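Local coordinates for protein N-acetylmuramoyl-L-alanine amidase (Peptoclostridium difficile, PDB 4RN7) that probably cleaves the amide bond between N-acetylmuramic acid and L-alanine in peptidoglycan, through this zinc-binding amidase domain of a longer protein, at residues Q34-L43 and E164-V175. Sequence-based numbering, arbitrary orientation. Where two conformers were deposited one is given.
Sequences QIAKKLANKL and EKYQDQLAEGIV
The side-chain amide of Gln167 has Ile35 on one face, with CG1 of Ile35 lying 4.0 Å from its CD, while polar partners take its edge. In its plane, Gln167 NE2 gives an almost straight hydrogen bond to Gln34 OE1 (2.9 Å), although the two amides are turned 48° apart; the same nitrogen also bonds Ile161 O. At the other corner, Gln167 OE1 accepts Lys38 NZ at 2.9 Å, so both ends of the amide are held and its flip is fixed. A bend at the end of the lysine chain (chi4 56°) lets Lys38 NZ also reach Glu164 OE1, 3.0 Å away and approached from above the carboxylate plane. One turn on, Lys42 NZ meets Asp168 OD1 at 2.7 Å, again from above the plane. The aliphatic parts of both lysines are knobs in holes around Ala171, whose small CB lies 3.9 Å from Lys38 CB. Deeper in, Leu39 CD1 touches both Ile174 CG2 and Val175 CG2, and both Leu39 and Ile174 touch Ile81 of strand 77-84. Segments 34-43 and 164-175 cross at -49°; their parent helices, 28-44 and 164-185, thus pack together against the mixed sheet, as in the alpha/beta fold of zinc-dependent Amidase_3 domains.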
# COMPACT_ATOMS: atom_id res chain seq x y z
N GLN A 34 -3.40 -10.24 0.02
CA GLN A 34 -3.98 -10.55 1.32
C GLN A 34 -4.14 -9.29 2.14
O GLN A 34 -5.19 -9.04 2.73
CB GLN A 34 -3.12 -11.56 2.09
CG GLN A 34 -3.14 -12.96 1.50
CD GLN A 34 -2.19 -13.90 2.23
OE1 GLN A 34 -1.63 -13.56 3.27
NE2 GLN A 34 -2.00 -15.09 1.67
N ILE A 35 -3.08 -8.49 2.19
CA ILE A 35 -3.10 -7.24 2.94
C ILE A 35 -4.12 -6.27 2.34
O ILE A 35 -4.88 -5.64 3.08
CB ILE A 35 -1.70 -6.62 2.98
CG1 ILE A 35 -0.76 -7.48 3.84
CG2 ILE A 35 -1.74 -5.19 3.51
CD1 ILE A 35 0.70 -7.10 3.72
N ALA A 36 -4.15 -6.16 1.01
CA ALA A 36 -5.05 -5.25 0.33
C ALA A 36 -6.51 -5.63 0.56
O ALA A 36 -7.38 -4.75 0.70
CB ALA A 36 -4.76 -5.23 -1.18
N LYS A 37 -6.79 -6.93 0.59
CA LYS A 37 -8.16 -7.38 0.81
C LYS A 37 -8.65 -6.97 2.19
O LYS A 37 -9.80 -6.57 2.34
CB LYS A 37 -8.27 -8.89 0.62
CG LYS A 37 -8.37 -9.31 -0.84
CD LYS A 37 -8.48 -10.81 -0.99
CE LYS A 37 -8.68 -11.19 -2.45
NZ LYS A 37 -8.60 -12.67 -2.66
N LYS A 38 -7.78 -7.08 3.20
CA LYS A 38 -8.14 -6.66 4.54
C LYS A 38 -8.37 -5.15 4.57
O LYS A 38 -9.34 -4.68 5.19
CB LYS A 38 -7.07 -7.06 5.55
CG LYS A 38 -7.06 -8.55 5.84
CD LYS A 38 -6.15 -8.86 7.05
CE LYS A 38 -6.13 -10.35 7.34
NZ LYS A 38 -5.70 -11.14 6.15
N LEU A 39 -7.49 -4.40 3.92
CA LEU A 39 -7.62 -2.95 3.84
C LEU A 39 -8.94 -2.58 3.14
O LEU A 39 -9.70 -1.76 3.66
CB LEU A 39 -6.42 -2.34 3.12
CG LEU A 39 -6.43 -0.84 2.80
CD1 LEU A 39 -6.69 -0.04 4.07
CD2 LEU A 39 -5.10 -0.43 2.16
N ALA A 40 -9.21 -3.20 2.00
CA ALA A 40 -10.44 -2.93 1.26
C ALA A 40 -11.70 -3.22 2.08
O ALA A 40 -12.65 -2.43 2.09
CB ALA A 40 -10.48 -3.70 -0.07
N ASN A 41 -11.72 -4.36 2.75
CA ASN A 41 -12.86 -4.74 3.56
C ASN A 41 -13.12 -3.75 4.69
O ASN A 41 -14.26 -3.41 4.98
CB ASN A 41 -12.70 -6.15 4.12
CG ASN A 41 -13.93 -6.62 4.89
OD1 ASN A 41 -13.85 -6.97 6.06
ND2 ASN A 41 -15.08 -6.60 4.23
N LYS A 42 -12.04 -3.29 5.33
CA LYS A 42 -12.18 -2.33 6.43
C LYS A 42 -12.67 -0.97 5.95
O LYS A 42 -13.54 -0.36 6.58
CB LYS A 42 -10.86 -2.18 7.20
CG LYS A 42 -10.47 -3.39 8.03
CD LYS A 42 -9.24 -3.07 8.88
CE LYS A 42 -8.64 -4.33 9.51
NZ LYS A 42 -9.64 -5.15 10.26
N LEU A 43 -12.12 -0.48 4.84
CA LEU A 43 -12.54 0.81 4.29
C LEU A 43 -14.00 0.79 3.86
O LEU A 43 -14.73 1.77 4.07
CB LEU A 43 -11.65 1.22 3.12
CG LEU A 43 -10.26 1.71 3.50
CD1 LEU A 43 -9.37 1.78 2.28
CD2 LEU A 43 -10.35 3.08 4.18
N GLU A 164 -1.78 -13.38 10.08
CA GLU A 164 -3.07 -12.75 9.83
C GLU A 164 -3.37 -11.63 10.82
O GLU A 164 -3.98 -10.62 10.45
CB GLU A 164 -4.17 -13.81 9.88
CG GLU A 164 -4.07 -14.86 8.77
CD GLU A 164 -4.87 -14.48 7.53
OE1 GLU A 164 -5.86 -13.73 7.67
OE2 GLU A 164 -4.51 -14.94 6.43
N LYS A 165 -2.95 -11.80 12.06
CA LYS A 165 -3.23 -10.79 13.07
C LYS A 165 -2.37 -9.55 12.80
O LYS A 165 -2.80 -8.42 13.01
CB LYS A 165 -3.05 -11.35 14.49
CG LYS A 165 -4.38 -11.90 15.08
CD LYS A 165 -4.17 -12.90 16.21
CE LYS A 165 -5.50 -13.44 16.72
NZ LYS A 165 -6.26 -12.45 17.53
N TYR A 166 -1.17 -9.78 12.28
CA TYR A 166 -0.29 -8.70 11.90
C TYR A 166 -0.86 -7.98 10.67
O TYR A 166 -0.85 -6.76 10.60
CB TYR A 166 1.09 -9.24 11.56
CG TYR A 166 2.08 -8.17 11.27
CD1 TYR A 166 2.67 -7.45 12.30
CD2 TYR A 166 2.42 -7.85 9.96
CE1 TYR A 166 3.58 -6.47 12.04
CE2 TYR A 166 3.34 -6.85 9.69
CZ TYR A 166 3.92 -6.17 10.74
OH TYR A 166 4.83 -5.18 10.51
N GLN A 167 -1.34 -8.74 9.70
CA GLN A 167 -1.95 -8.12 8.54
C GLN A 167 -3.15 -7.27 8.96
O GLN A 167 -3.39 -6.20 8.40
CB GLN A 167 -2.37 -9.17 7.52
CG GLN A 167 -1.20 -9.80 6.77
CD GLN A 167 -1.68 -10.85 5.78
OE1 GLN A 167 -2.88 -11.01 5.58
NE2 GLN A 167 -0.75 -11.57 5.17
N ASP A 168 -3.89 -7.75 9.95
CA ASP A 168 -5.08 -7.04 10.41
C ASP A 168 -4.72 -5.70 11.08
O ASP A 168 -5.37 -4.68 10.83
CB ASP A 168 -5.85 -7.92 11.39
CG ASP A 168 -7.16 -7.31 11.80
OD1 ASP A 168 -8.10 -7.31 10.98
OD2 ASP A 168 -7.26 -6.83 12.95
N GLN A 169 -3.70 -5.74 11.92
CA GLN A 169 -3.23 -4.53 12.60
C GLN A 169 -2.72 -3.52 11.59
O GLN A 169 -3.01 -2.34 11.70
CB GLN A 169 -2.09 -4.87 13.54
CG GLN A 169 -2.46 -5.71 14.73
CD GLN A 169 -1.28 -5.89 15.65
OE1 GLN A 169 -1.12 -5.15 16.62
NE2 GLN A 169 -0.44 -6.87 15.34
N LEU A 170 -1.94 -4.01 10.63
CA LEU A 170 -1.36 -3.15 9.60
C LEU A 170 -2.48 -2.50 8.79
O LEU A 170 -2.47 -1.29 8.56
CB LEU A 170 -0.44 -3.98 8.70
CG LEU A 170 0.04 -3.34 7.40
CD1 LEU A 170 0.81 -2.06 7.70
CD2 LEU A 170 0.91 -4.33 6.63
N ALA A 171 -3.46 -3.31 8.39
CA ALA A 171 -4.59 -2.80 7.63
C ALA A 171 -5.37 -1.77 8.45
O ALA A 171 -5.78 -0.74 7.91
CB ALA A 171 -5.51 -3.93 7.16
N GLU A 172 -5.55 -2.03 9.74
CA GLU A 172 -6.27 -1.08 10.59
C GLU A 172 -5.51 0.24 10.67
O GLU A 172 -6.10 1.32 10.57
CB GLU A 172 -6.51 -1.67 11.98
CG GLU A 172 -7.34 -0.77 12.91
CD GLU A 172 -8.75 -0.51 12.42
OE1 GLU A 172 -9.29 -1.30 11.61
OE2 GLU A 172 -9.34 0.51 12.84
N GLY A 173 -4.19 0.15 10.82
CA GLY A 173 -3.35 1.33 10.86
C GLY A 173 -3.47 2.14 9.58
O GLY A 173 -3.58 3.37 9.61
N ILE A 174 -3.45 1.46 8.44
CA ILE A 174 -3.60 2.12 7.16
C ILE A 174 -4.97 2.80 7.04
O ILE A 174 -5.06 3.96 6.62
CB ILE A 174 -3.40 1.15 5.99
CG1 ILE A 174 -1.97 0.58 6.01
CG2 ILE A 174 -3.66 1.84 4.66
CD1 ILE A 174 -1.78 -0.60 5.07
N VAL A 175 -6.03 2.08 7.40
CA VAL A 175 -7.37 2.66 7.39
C VAL A 175 -7.42 3.96 8.17
O VAL A 175 -7.88 4.98 7.66
CB VAL A 175 -8.41 1.70 7.98
CG1 VAL A 175 -9.76 2.39 8.13
CG2 VAL A 175 -8.54 0.47 7.10